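Local coordinates for protein cytosol aminopeptidase (Staphylococcus aureus subsp. aureus, PDB 3KZW) that probably removes single amino acids from the N-terminus of peptides as a metal-dependent leucyl aminopeptidase of the M17 family, working as a hexamer, at residues A158-D163 with F206-P211; M303-C308 with P486-K491; A310-G315 with F503-I508; E426-V431 with A492-P497. One frame throughout, in Å; residues are numbered along the deposited sequence.

Interaction 1. Residues A158-D163 with F206-P211; sequences ATYEFD and FSNMPP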
loop_
_atom_site.group_PDB
_atom_site.type_symbol
_atom_site.label_atom_id
_atom_site.label_comp_id
_atom_site.label_asym_id
_atom_site.label_seq_id
_atom_site.Cartn_x
_atom_site.Cartn_y
_atom_site.Cartn_z
ATOM N N ALA A 158 -4.074 32.104 -25.511
ATOM C CA ALA A 158 -3.282 32.518 -24.353
ATOM C C ALA A 158 -4.101 33.301 -23.328
ATOM O O ALA A 158 -3.774 33.308 -22.140
ATOM C CB ALA A 158 -2.079 33.331 -24.796
ATOM N N THR A 159 -5.166 33.948 -23.797
ATOM C CA THR A 159 -5.986 34.820 -22.956
ATOM C C THR A 159 -7.245 34.126 -22.432
ATOM O O THR A 159 -8.117 34.768 -21.844
ATOM C CB THR A 159 -6.397 36.090 -23.718
ATOM O OG1 THR A 159 -7.156 35.724 -24.876
ATOM C CG2 THR A 159 -5.171 36.878 -24.148
ATOM N N TYR A 160 -7.329 32.816 -22.648
ATOM C CA TYR A 160 -8.491 32.028 -22.252
ATOM C C TYR A 160 -8.667 31.990 -20.736
ATOM O O TYR A 160 -7.692 31.891 -19.988
ATOM C CB TYR A 160 -8.378 30.605 -22.814
ATOM C CG TYR A 160 -9.462 29.650 -22.363
ATOM C CD1 TYR A 160 -10.714 29.650 -22.972
ATOM C CD2 TYR A 160 -9.230 28.738 -21.333
ATOM C CE1 TYR A 160 -11.712 28.772 -22.564
ATOM C CE2 TYR A 160 -10.222 27.858 -20.916
ATOM C CZ TYR A 160 -11.458 27.881 -21.535
ATOM O OH TYR A 160 -12.440 27.011 -21.129
ATOM N N GLU A 161 -9.918 32.090 -20.296
ATOM C CA GLU A 161 -10.267 31.876 -18.894
ATOM C C GLU A 161 -11.662 31.277 -18.749
ATOM O O GLU A 161 -12.569 31.598 -19.521
ATOM C CB GLU A 161 -10.115 33.160 -18.063
ATOM C CG GLU A 161 -10.875 34.376 -18.585
ATOM C CD GLU A 161 -10.593 35.648 -17.784
ATOM O OE1 GLU A 161 -10.509 35.579 -16.533
ATOM O OE2 GLU A 161 -10.467 36.721 -18.414
ATOM N N PHE A 162 -11.811 30.390 -17.767
ATOM C CA PHE A 162 -13.090 29.753 -17.464
ATOM C C PHE A 162 -13.572 30.214 -16.084
ATOM O O PHE A 162 -13.337 29.553 -15.068
ATOM C CB PHE A 162 -12.950 28.225 -17.528
ATOM C CG PHE A 162 -14.262 27.491 -17.580
ATOM C CD1 PHE A 162 -14.924 27.309 -18.787
ATOM C CD2 PHE A 162 -14.828 26.969 -16.421
ATOM C CE1 PHE A 162 -16.136 26.627 -18.839
ATOM C CE2 PHE A 162 -16.040 26.287 -16.466
ATOM C CZ PHE A 162 -16.695 26.116 -17.676
ATOM N N ASP A 163 -14.235 31.369 -16.061
ATOM C CA ASP A 163 -14.680 31.989 -14.813
ATOM C C ASP A 163 -16.207 32.042 -14.703
ATOM O O ASP A 163 -16.763 32.871 -13.978
ATOM C CB ASP A 163 -14.059 33.388 -14.652
ATOM C CG ASP A 163 -14.435 34.348 -15.788
ATOM O OD1 ASP A 163 -14.862 33.884 -16.873
ATOM O OD2 ASP A 163 -14.294 35.579 -15.593
ATOM N N PHE A 206 -15.933 22.794 -23.068
ATOM C CA PHE A 206 -16.567 21.503 -22.827
ATOM C C PHE A 206 -15.810 20.696 -21.777
ATOM O O PHE A 206 -16.418 20.047 -20.933
ATOM C CB PHE A 206 -16.685 20.695 -24.123
ATOM C CG PHE A 206 -17.795 21.150 -25.030
ATOM C CD1 PHE A 206 -19.112 21.184 -24.581
ATOM C CD2 PHE A 206 -17.525 21.522 -26.345
ATOM C CE1 PHE A 206 -20.143 21.601 -25.424
ATOM C CE2 PHE A 206 -18.547 21.938 -27.196
ATOM C CZ PHE A 206 -19.861 21.978 -26.732
ATOM N N SER A 207 -14.483 20.750 -21.837
ATOM C CA SER A 207 -13.632 19.997 -20.923
ATOM C C SER A 207 -13.687 20.537 -19.494
ATOM O O SER A 207 -13.735 19.766 -18.538
ATOM C CB SER A 207 -12.190 19.981 -21.430
ATOM O OG SER A 207 -12.111 19.418 -22.727
ATOM N N ASN A 208 -13.690 21.861 -19.359
ATOM C CA ASN A 208 -13.726 22.514 -18.052
ATOM C C ASN A 208 -15.077 22.410 -17.349
ATOM O O ASN A 208 -15.165 22.591 -16.136
ATOM C CB ASN A 208 -13.310 23.983 -18.172
ATOM C CG ASN A 208 -11.813 24.180 -18.048
ATOM O OD1 ASN A 208 -11.165 23.599 -17.173
ATOM N ND2 ASN A 208 -11.253 25.016 -18.917
ATOM N N MET A 209 -16.120 22.120 -18.121
ATOM C CA MET A 209 -17.481 22.005 -17.611
ATOM C C MET A 209 -17.572 20.937 -16.520
ATOM O O MET A 209 -17.042 19.838 -16.697
ATOM C CB MET A 209 -18.429 21.653 -18.754
ATOM C CG MET A 209 -19.811 22.250 -18.615
ATOM S SD MET A 209 -19.854 23.966 -19.160
ATOM C CE MET A 209 -19.924 23.728 -20.950
ATOM N N PRO A 210 -18.234 21.260 -15.386
ATOM C CA PRO A 210 -18.421 20.301 -14.293
ATOM C C PRO A 210 -19.251 19.099 -14.739
ATOM O O PRO A 210 -20.208 19.271 -15.497
ATOM C CB PRO A 210 -19.192 21.103 -13.241
ATOM C CG PRO A 210 -18.978 22.521 -13.585
ATOM C CD PRO A 210 -18.834 22.567 -15.068
ATOM N N PRO A 211 -18.889 17.887 -14.274
ATOM C CA PRO A 211 -19.548 16.647 -14.700
ATOM C C PRO A 211 -21.018 16.539 -14.283
ATOM O O PRO A 211 -21.780 15.811 -14.915
ATOM C CB PRO A 211 -18.719 15.554 -14.021
ATOM C CG PRO A 211 -18.072 16.220 -12.875
ATOM C CD PRO A 211 -17.803 17.624 -13.313
#

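Interaction 2. Residues M303-C308 with P486-K491; sequences MKFDMC and PATTNK. With NA (sodium ion), chain S.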
loop_
_atom_site.group_PDB
_atom_site.type_symbol
_atom_site.label_atom_id
_atom_site.label_comp_id
_atom_site.label_asym_id
_atom_site.label_seq_id
_atom_site.Cartn_x
_atom_site.Cartn_y
_atom_site.Cartn_z
ATOM N N MET A 303 -11.226 14.041 -13.323
ATOM C CA MET A 303 -11.772 13.029 -14.238
ATOM C C MET A 303 -12.924 13.526 -15.115
ATOM O O MET A 303 -13.485 12.760 -15.904
ATOM C CB MET A 303 -12.156 11.741 -13.497
ATOM C CG MET A 303 -10.960 10.845 -13.190
ATOM S SD MET A 303 -10.028 10.416 -14.674
ATOM C CE MET A 303 -8.340 10.450 -14.070
ATOM N N LYS A 304 -13.265 14.807 -14.981
ATOM C CA LYS A 304 -14.182 15.464 -15.911
ATOM C C LYS A 304 -13.488 15.674 -17.260
ATOM O O LYS A 304 -14.143 15.923 -18.278
ATOM C CB LYS A 304 -14.681 16.797 -15.339
ATOM C CG LYS A 304 -13.608 17.866 -15.164
ATOM C CD LYS A 304 -14.211 19.190 -14.736
ATOM C CE LYS A 304 -13.131 20.233 -14.517
ATOM N NZ LYS A 304 -13.688 21.510 -14.005
ATOM N N PHE A 305 -12.158 15.562 -17.252
ATOM C CA PHE A 305 -11.335 15.717 -18.452
ATOM C C PHE A 305 -11.211 14.420 -19.255
ATOM O O PHE A 305 -10.408 14.329 -20.185
ATOM C CB PHE A 305 -9.939 16.236 -18.083
ATOM C CG PHE A 305 -9.935 17.596 -17.437
ATOM C CD1 PHE A 305 -10.669 18.649 -17.976
ATOM C CD2 PHE A 305 -9.164 17.833 -16.302
ATOM C CE1 PHE A 305 -10.655 19.911 -17.381
ATOM C CE2 PHE A 305 -9.140 19.092 -15.702
ATOM C CZ PHE A 305 -9.888 20.132 -16.244
ATOM N N ASP A 306 -12.009 13.417 -18.902
ATOM C CA ASP A 306 -11.965 12.133 -19.593
ATOM C C ASP A 306 -12.745 12.158 -20.910
ATOM O O ASP A 306 -12.845 11.136 -21.596
ATOM C CB ASP A 306 -12.466 11.005 -18.686
ATOM C CG ASP A 306 -11.681 9.717 -18.876
ATOM O OD1 ASP A 306 -10.435 9.801 -19.005
ATOM O OD2 ASP A 306 -12.298 8.624 -18.891
ATOM N N MET A 307 -13.297 13.322 -21.249
ATOM C CA MET A 307 -13.996 13.516 -22.520
ATOM C C MET A 307 -13.289 14.528 -23.426
ATOM O O MET A 307 -13.863 14.980 -24.420
ATOM C CB MET A 307 -15.469 13.899 -22.298
ATOM C CG MET A 307 -15.729 14.920 -21.194
ATOM S SD MET A 307 -15.055 16.565 -21.502
ATOM C CE MET A 307 -16.039 17.112 -22.900
ATOM N N CYS A 308 -12.046 14.868 -23.080
ATOM C CA CYS A 308 -11.217 15.779 -23.876
ATOM C C CYS A 308 -11.107 15.345 -25.339
ATOM O O CYS A 308 -11.115 16.183 -26.244
ATOM C CB CYS A 308 -9.820 15.911 -23.267
ATOM S SG CYS A 308 -9.722 17.034 -21.849
ATOM N N PRO A 486 -0.924 14.871 -22.388
ATOM C CA PRO A 486 -0.869 16.258 -22.865
ATOM C C PRO A 486 -2.217 16.961 -23.045
ATOM O O PRO A 486 -2.236 18.159 -23.327
ATOM C CB PRO A 486 -0.150 16.127 -24.213
ATOM C CG PRO A 486 -0.511 14.778 -24.690
ATOM C CD PRO A 486 -0.621 13.912 -23.467
ATOM N N ALA A 487 -3.323 16.235 -22.885
ATOM C CA ALA A 487 -4.664 16.819 -23.014
ATOM C C ALA A 487 -4.942 17.842 -21.919
ATOM O O ALA A 487 -5.775 18.733 -22.086
ATOM C CB ALA A 487 -5.729 15.739 -23.001
ATOM N N THR A 488 -4.243 17.697 -20.801
ATOM C CA THR A 488 -4.356 18.621 -19.680
ATOM C C THR A 488 -2.974 19.000 -19.165
ATOM O O THR A 488 -2.020 18.225 -19.288
ATOM C CB THR A 488 -5.168 18.019 -18.511
ATOM O OG1 THR A 488 -4.634 16.733 -18.172
ATOM C CG2 THR A 488 -6.634 17.875 -18.879
ATOM N N THR A 489 -2.881 20.194 -18.589
ATOM C CA THR A 489 -1.652 20.674 -17.973
ATOM C C THR A 489 -1.944 21.200 -16.566
ATOM O O THR A 489 -3.010 21.765 -16.318
ATOM C CB THR A 489 -0.951 21.757 -18.846
ATOM O OG1 THR A 489 0.301 22.123 -18.252
ATOM C CG2 THR A 489 -1.821 23.008 -19.002
ATOM N N ASN A 490 -1.004 20.994 -15.647
ATOM C CA ASN A 490 -1.168 21.448 -14.263
ATOM C C ASN A 490 -0.400 22.738 -13.990
ATOM O O ASN A 490 -0.244 23.153 -12.839
ATOM C CB ASN A 490 -0.748 20.347 -13.277
ATOM C CG ASN A 490 0.754 20.060 -13.310
ATOM O OD1 ASN A 490 1.488 20.549 -14.178
ATOM N ND2 ASN A 490 1.216 19.256 -12.356
ATOM N N LYS A 491 0.072 23.364 -15.065
ATOM C CA LYS A 491 0.925 24.541 -14.988
ATOM C C LYS A 491 0.488 25.559 -16.042
ATOM O O LYS A 491 0.263 25.204 -17.199
ATOM C CB LYS A 491 2.385 24.119 -15.209
ATOM C CG LYS A 491 3.417 25.238 -15.148
ATOM C CD LYS A 491 3.947 25.458 -13.738
ATOM C CE LYS A 491 4.946 26.614 -13.708
ATOM N NZ LYS A 491 5.599 26.752 -12.375
HETATM NA NA NA S . -2.373 15.346 -17.637
HETATM O O HOH W 1 -1.590 17.211 -16.388
#

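Interaction 3. Residues A310-G315 with F503-I508; sequences AANVVG and FMIPTI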
loop_
_atom_site.group_PDB
_atom_site.type_symbol
_atom_site.label_atom_id
_atom_site.label_comp_id
_atom_site.label_asym_id
_atom_site.label_seq_id
_atom_site.Cartn_x
_atom_site.Cartn_y
_atom_site.Cartn_z
ATOM N N ALA A 310 -13.326 13.733 -27.209
ATOM C CA ALA A 310 -14.551 14.137 -27.896
ATOM C C ALA A 310 -14.601 15.647 -28.112
ATOM O O ALA A 310 -14.964 16.113 -29.196
ATOM C CB ALA A 310 -15.766 13.673 -27.130
ATOM N N ALA A 311 -14.221 16.397 -27.079
ATOM C CA ALA A 311 -14.197 17.855 -27.134
ATOM C C ALA A 311 -13.267 18.366 -28.233
ATOM O O ALA A 311 -13.620 19.282 -28.979
ATOM C CB ALA A 311 -13.796 18.430 -25.783
ATOM N N ASN A 312 -12.090 17.756 -28.336
ATOM C CA ASN A 312 -11.098 18.148 -29.332
ATOM C C ASN A 312 -11.503 17.807 -30.774
ATOM O O ASN A 312 -11.122 18.516 -31.709
ATOM C CB ASN A 312 -9.719 17.571 -28.982
ATOM C CG ASN A 312 -9.123 18.195 -27.722
ATOM O OD1 ASN A 312 -9.756 19.020 -27.058
ATOM N ND2 ASN A 312 -7.899 17.802 -27.391
ATOM N N VAL A 313 -12.277 16.734 -30.944
ATOM C CA VAL A 313 -12.853 16.391 -32.248
ATOM C C VAL A 313 -13.837 17.477 -32.684
ATOM O O VAL A 313 -13.808 17.922 -33.830
ATOM C CB VAL A 313 -13.528 14.990 -32.241
ATOM C CG1 VAL A 313 -14.379 14.775 -33.489
ATOM C CG2 VAL A 313 -12.477 13.891 -32.132
ATOM N N VAL A 314 -14.694 17.904 -31.756
ATOM C CA VAL A 314 -15.633 19.002 -31.994
ATOM C C VAL A 314 -14.876 20.271 -32.394
ATOM O O VAL A 314 -15.283 20.974 -33.318
ATOM C CB VAL A 314 -16.542 19.268 -30.756
ATOM C CG1 VAL A 314 -17.417 20.498 -30.968
ATOM C CG2 VAL A 314 -17.411 18.059 -30.460
ATOM N N GLY A 315 -13.765 20.539 -31.708
ATOM C CA GLY A 315 -12.911 21.686 -32.012
ATOM C C GLY A 315 -12.316 21.637 -33.407
ATOM O O GLY A 315 -12.312 22.643 -34.120
ATOM N N PHE A 503 -5.144 19.797 -27.041
ATOM C CA PHE A 503 -4.055 19.090 -27.709
ATOM C C PHE A 503 -4.516 18.345 -28.959
ATOM O O PHE A 503 -5.608 17.771 -28.982
ATOM C CB PHE A 503 -3.381 18.120 -26.734
ATOM C CG PHE A 503 -1.940 17.846 -27.050
ATOM C CD1 PHE A 503 -0.952 18.764 -26.704
ATOM C CD2 PHE A 503 -1.569 16.671 -27.694
ATOM C CE1 PHE A 503 0.386 18.515 -26.998
ATOM C CE2 PHE A 503 -0.232 16.412 -27.993
ATOM C CZ PHE A 503 0.746 17.335 -27.642
ATOM N N MET A 504 -3.666 18.371 -29.987
ATOM C CA MET A 504 -3.910 17.729 -31.289
ATOM C C MET A 504 -4.658 18.603 -32.296
ATOM O O MET A 504 -4.478 18.435 -33.503
ATOM C CB MET A 504 -4.601 16.358 -31.155
ATOM C CG MET A 504 -3.760 15.265 -30.497
ATOM S SD MET A 504 -2.124 15.025 -31.208
ATOM C CE MET A 504 -2.531 14.571 -32.900
ATOM N N ILE A 505 -5.494 19.519 -31.809
ATOM C CA ILE A 505 -6.266 20.411 -32.688
ATOM C C ILE A 505 -5.372 21.173 -33.681
ATOM O O ILE A 505 -5.652 21.149 -34.880
ATOM C CB ILE A 505 -7.207 21.372 -31.902
ATOM C CG1 ILE A 505 -8.221 20.571 -31.077
ATOM C CG2 ILE A 505 -7.929 22.331 -32.856
ATOM C CD1 ILE A 505 -9.007 21.396 -30.074
ATOM N N PRO A 506 -4.287 21.827 -33.200
ATOM C CA PRO A 506 -3.381 22.489 -34.148
ATOM C C PRO A 506 -2.786 21.535 -35.190
ATOM O O PRO A 506 -2.705 21.894 -36.366
ATOM C CB PRO A 506 -2.271 23.042 -33.248
ATOM C CG PRO A 506 -2.909 23.206 -31.926
ATOM C CD PRO A 506 -3.872 22.067 -31.805
ATOM N N THR A 507 -2.387 20.340 -34.757
ATOM C CA THR A 507 -1.774 19.345 -35.634
ATOM C C THR A 507 -2.730 18.844 -36.721
ATOM O O THR A 507 -2.384 18.843 -37.903
ATOM C CB THR A 507 -1.200 18.151 -34.824
ATOM O OG1 THR A 507 -0.159 18.618 -33.959
ATOM C CG2 THR A 507 -0.632 17.074 -35.749
ATOM N N ILE A 508 -3.931 18.436 -36.316
ATOM C CA ILE A 508 -4.906 17.860 -37.244
ATOM C C ILE A 508 -5.440 18.898 -38.231
ATOM O O ILE A 508 -5.593 18.603 -39.418
ATOM C CB ILE A 508 -6.067 17.140 -36.496
ATOM C CG1 ILE A 508 -5.522 16.056 -35.553
ATOM C CG2 ILE A 508 -7.086 16.546 -37.481
ATOM C CD1 ILE A 508 -4.700 14.949 -36.232
#

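Interaction 4. Residues E426-V431 with A492-P497; sequences EVDEMV and ASYNGP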
loop_
_atom_site.group_PDB
_atom_site.type_symbol
_atom_site.label_atom_id
_atom_site.label_comp_id
_atom_site.label_asym_id
_atom_site.label_seq_id
_atom_site.Cartn_x
_atom_site.Cartn_y
_atom_site.Cartn_z
ATOM N N GLU A 426 6.331 20.581 -35.971
ATOM C CA GLU A 426 6.418 21.922 -36.545
ATOM C C GLU A 426 5.447 22.915 -35.900
ATOM O O GLU A 426 5.624 24.130 -36.031
ATOM C CB GLU A 426 6.188 21.870 -38.055
ATOM C CG GLU A 426 7.323 21.218 -38.834
ATOM C CD GLU A 426 6.964 20.927 -40.282
ATOM O OE1 GLU A 426 5.790 21.137 -40.668
ATOM O OE2 GLU A 426 7.861 20.484 -41.037
ATOM N N VAL A 427 4.427 22.400 -35.212
ATOM C CA VAL A 427 3.419 23.246 -34.563
ATOM C C VAL A 427 3.456 23.158 -33.032
ATOM O O VAL A 427 2.449 23.400 -32.359
ATOM C CB VAL A 427 1.979 22.981 -35.099
ATOM C CG1 VAL A 427 1.870 23.367 -36.572
ATOM C CG2 VAL A 427 1.558 21.532 -34.877
ATOM N N ASP A 428 4.632 22.826 -32.501
ATOM C CA ASP A 428 4.890 22.766 -31.055
ATOM C C ASP A 428 3.975 21.794 -30.294
ATOM O O ASP A 428 3.476 22.107 -29.210
ATOM C CB ASP A 428 4.854 24.173 -30.430
ATOM C CG ASP A 428 5.444 24.209 -29.030
ATOM O OD1 ASP A 428 6.540 23.644 -28.828
ATOM O OD2 ASP A 428 4.812 24.805 -28.128
ATOM N N GLU A 429 3.751 20.617 -30.874
ATOM C CA GLU A 429 2.992 19.558 -30.213
ATOM C C GLU A 429 3.762 18.242 -30.264
ATOM O O GLU A 429 3.968 17.668 -31.331
ATOM C CB GLU A 429 1.593 19.402 -30.824
ATOM C CG GLU A 429 0.639 20.547 -30.481
ATOM C CD GLU A 429 -0.829 20.210 -30.721
ATOM O OE1 GLU A 429 -1.185 19.760 -31.835
ATOM O OE2 GLU A 429 -1.634 20.418 -29.791
ATOM N N MET A 430 4.197 17.776 -29.099
ATOM C CA MET A 430 4.992 16.558 -29.010
ATOM C C MET A 430 4.139 15.297 -29.135
ATOM O O MET A 430 3.341 14.975 -28.255
ATOM C CB MET A 430 5.821 16.546 -27.725
ATOM C CG MET A 430 6.982 17.523 -27.752
ATOM S SD MET A 430 8.053 17.374 -26.316
ATOM C CE MET A 430 7.064 18.162 -25.040
ATOM N N VAL A 431 4.309 14.601 -30.257
ATOM C CA VAL A 431 3.622 13.340 -30.526
ATOM C C VAL A 431 4.664 12.320 -30.978
ATOM O O VAL A 431 5.483 12.610 -31.847
ATOM C CB VAL A 431 2.533 13.492 -31.623
ATOM C CG1 VAL A 431 1.711 12.218 -31.743
ATOM C CG2 VAL A 431 1.614 14.677 -31.331
ATOM N N ALA A 492 0.350 26.817 -15.631
ATOM C CA ALA A 492 0.041 27.907 -16.556
ATOM C C ALA A 492 1.265 28.242 -17.410
ATOM O O ALA A 492 2.404 28.112 -16.954
ATOM C CB ALA A 492 -0.439 29.137 -15.795
ATOM N N SER A 493 1.024 28.662 -18.650
ATOM C CA SER A 493 2.102 28.988 -19.582
ATOM C C SER A 493 1.648 30.001 -20.631
ATOM O O SER A 493 0.558 30.569 -20.529
ATOM C CB SER A 493 2.618 27.717 -20.271
ATOM O OG SER A 493 1.630 27.156 -21.116
ATOM N N TYR A 494 2.496 30.210 -21.639
ATOM C CA TYR A 494 2.188 31.082 -22.771
ATOM C C TYR A 494 1.004 30.575 -23.604
ATOM O O TYR A 494 0.459 31.310 -24.427
ATOM C CB TYR A 494 3.428 31.270 -23.660
ATOM C CG TYR A 494 4.083 29.977 -24.117
ATOM C CD1 TYR A 494 3.551 29.234 -25.173
ATOM C CD2 TYR A 494 5.239 29.503 -23.499
ATOM C CE1 TYR A 494 4.144 28.053 -25.593
ATOM C CE2 TYR A 494 5.844 28.321 -23.915
ATOM C CZ TYR A 494 5.290 27.602 -24.963
ATOM O OH TYR A 494 5.876 26.429 -25.385
ATOM N N ASN A 495 0.619 29.319 -23.386
ATOM C CA ASN A 495 -0.502 28.709 -24.099
ATOM C C ASN A 495 -1.834 28.802 -23.360
ATOM O O ASN A 495 -2.861 28.358 -23.872
ATOM C CB ASN A 495 -0.190 27.252 -24.453
ATOM C CG ASN A 495 0.610 27.119 -25.736
ATOM O OD1 ASN A 495 0.711 28.059 -26.529
ATOM N ND2 ASN A 495 1.178 25.941 -25.952
ATOM N N GLY A 496 -1.813 29.384 -22.163
ATOM C CA GLY A 496 -3.024 29.558 -21.366
ATOM C C GLY A 496 -2.902 29.012 -19.955
ATOM O O GLY A 496 -1.824 28.564 -19.552
ATOM N N PRO A 497 -4.015 29.035 -19.194
ATOM C CA PRO A 497 -4.021 28.602 -17.797
ATOM C C PRO A 497 -4.033 27.080 -17.634
ATOM O O PRO A 497 -4.051 26.350 -18.630
ATOM C CB PRO A 497 -5.320 29.207 -17.260
ATOM C CG PRO A 497 -6.220 29.259 -18.430
ATOM C CD PRO A 497 -5.353 29.465 -19.641
HETATM O O HOH W 2 2.174 24.960 -28.266
#

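Interaction 1. Residues A158-D163 with F206-P211
Asn208 meets two aromatic side chains of the 158-163 loop, one through its amide and the other through its CB. The polar link is a hydrogen bond from Asn208 ND2 to Tyr160 OH, 3.2 Å long and fairly straight, with an N-H...O angle of 159°. The hydroxyl lies in the plane of the amide, ND2 reaches the edge of the phenol ring, and the ring and amide planes are nearly coplanar, 11° apart. Tyr160 OH is also hydrogen-bonded to Asp205 OD1 one helical turn earlier, which ties the hydroxyl twice to the end of helix 188-208.

In this way the loop that follows helix 144-157, in the N-terminal domain of the aminopeptidase family, is docked on the C-terminal end of helix 188-208, whose last residues belong to the catalytic domain.

Aromatic packing makes up the rest. Asn208 CB stands 3.6 Å from the centroid of the Phe162 ring, almost on the ring normal, in a CH-pi contact. Phe162 is swung there by a chi1 of -165°, which sets CG opposite its own backbone N. At the edge of the same ring, Met209 SD makes a Met-aromatic contact, 4.1 Å from Phe162 CZ. Ile449 of a second subunit packs on Phe162 as well.

Interaction 2. Residues M303-C308 with P486-K491
Thr488 turns its two branches to different tasks, the methyl to Phe305 and the hydroxyl to a sodium ion. Its CG2 lies over a face of the Phe305 ring, off centre, 4.0 Å from the centroid and 30° from the normal. This CH-pi contact is closest toward the root of the ring, where Thr488 CG2 is 3.6 Å from Phe305 CD2.

A chi1 of 52° places Thr488 OG1 between the backbone N and the carbonyl carbon and sends CG2 opposite the carbonyl carbon, so both contacts are served by one rotamer. OG1 binds the sodium ion at 2.7 Å. Water 1 is a further ligand at 2.4 Å, and Gly485 O is the ligand from outside the two segments. A weak hydrogen bond runs from this water to Thr488 O.

Next to this, Cys308 at the start of helix 308-322 packs its CB on Ala487 CB at 4.1 Å. In the same loop Asp306 pairs with Lys283 and lies near Asp288 and Glu367, consistent with the two-metal active site of this family.

The arrangement is a sodium site at the start of strand 488-489, which pairs antiparallel with 499-500, laid against the loop that leads into a helix of the catalytic domain.

Interaction 3. Residues A310-G315 with F503-I508
Ile505 lays its CG1-CD1 arm across Asn312, the two side chains crossing at about a right angle. Near the root of the arm, Ile505 CG1 is 3.6 Å from the backbone Asn312 O and 4.0 Å from Asn312 CB. The terminal methyl runs on past the amide, where Ile505 CD1 is 3.9 Å from Asn312 OD1. A chi1 of -60° puts CG1 opposite the carbonyl carbon of Ile505, and chi2 of 169° keeps the arm extended, which carries CD1 to Gly315 one turn further along helix 308-322. There Gly315, with no side chain, presents its CA to Ile505 CD1 at 4.4 Å.

The other half of the contact is polar. Asn312 ND2 approaches Phe503 O to 2.8 Å, but the N-H...O angle of 118° is strongly bent and the hydrogen bond is weak. The amide thus holds to the backbone just ahead of helix 505-512, while Asn312 CB packs against CG1 and CD1 of Ile505. Phe503 takes part through its main chain, its CB being directed away from Asn312. Met504, the N-cap residue of this helix, separates the two partners of Asn312.

The contact is buried near the centre of the chain and joins the first turn of the C-terminal helix 505-512 to the middle of helix 308-322. Helix 188-208 closes over the same place, its Ala203 touching both Asn312 and Ile505 and its Ile200 touching Ile505, whereas Val313 and Ile508 turn to Phe390 of strand 386-391.

Interaction 4. Residues E426-V431 with A492-P497
Asp428 OD2 is gripped by two donors, water 2 at 2.6 Å and, more loosely, Tyr494 OH. The tyrosine and its neighbour Asn495 occupy the two central positions of a type I beta turn, Ser493 to Gly496, in the loop of the hairpin formed by strands 488-489 and 499-500. Asp428 belongs to the link between helix 414-426 and strand 431-433, so the contact joins two loops of the catalytic domain at the surface of the protein, where the N-terminal domain packs on the catalytic one.

The direct bond, from Tyr494 OH to Asp428 OD2, is 3.4 Å long and weak. The carboxylate oxygen lies at the edge of the phenol ring, near its plane, and the planes of the two groups are inclined by 32°. The side chains approach from opposite directions: Asp428 has its CG opposite the backbone N, with chi1 at -166°, and reaches out to the hydroxyl. Water 2 supplies the second link. It donates to Asp428 OD2 and accepts from Asn495 ND2 at 2.7 Å, bridging two side chains that do not bond directly. Asn495 OD1 in turn accepts from Gln154, so both ends of this amide are engaged.

Helix 108-124 of the N-terminal domain flanks the pair, with Gln109 touching both Asp428 and Tyr494. The turn itself is secured from within. Gly496 N donates to Ser493 O and Ser493 N to Gly496 O, and an ST turn is superposed on it, the backbone Asn495 N donating to Ser493 OG at 3.3 Å with an angle of 162°.

Overall arrangement
Interactions 1 and 2 have centres 11 Å apart and are joined by Lys304 NZ, probably hydrogen-bonded to Asn208 O at 2.8 Å. Phe206 and Ser207 pack on Ala311, bringing interactions 1 and 3 together. The 303-308 loop carries Asp306, beside Lys283, Asp288 and Glu367 as in the family's active site, whereas the sodium ion is bound by Gly485 and Thr488; the side chains of Asn208 and Phe503 are about 12 and 10 Å from this same ion. Interaction 4 is nested inside the loop closed by interaction 3, and Glu429 links them, its OE1 2.6 Å from Thr507 OG1 and its OE2 2.9 Å from Met504 N. Tyr494 O packs on Ala158 CB, joining interactions 4 and 1.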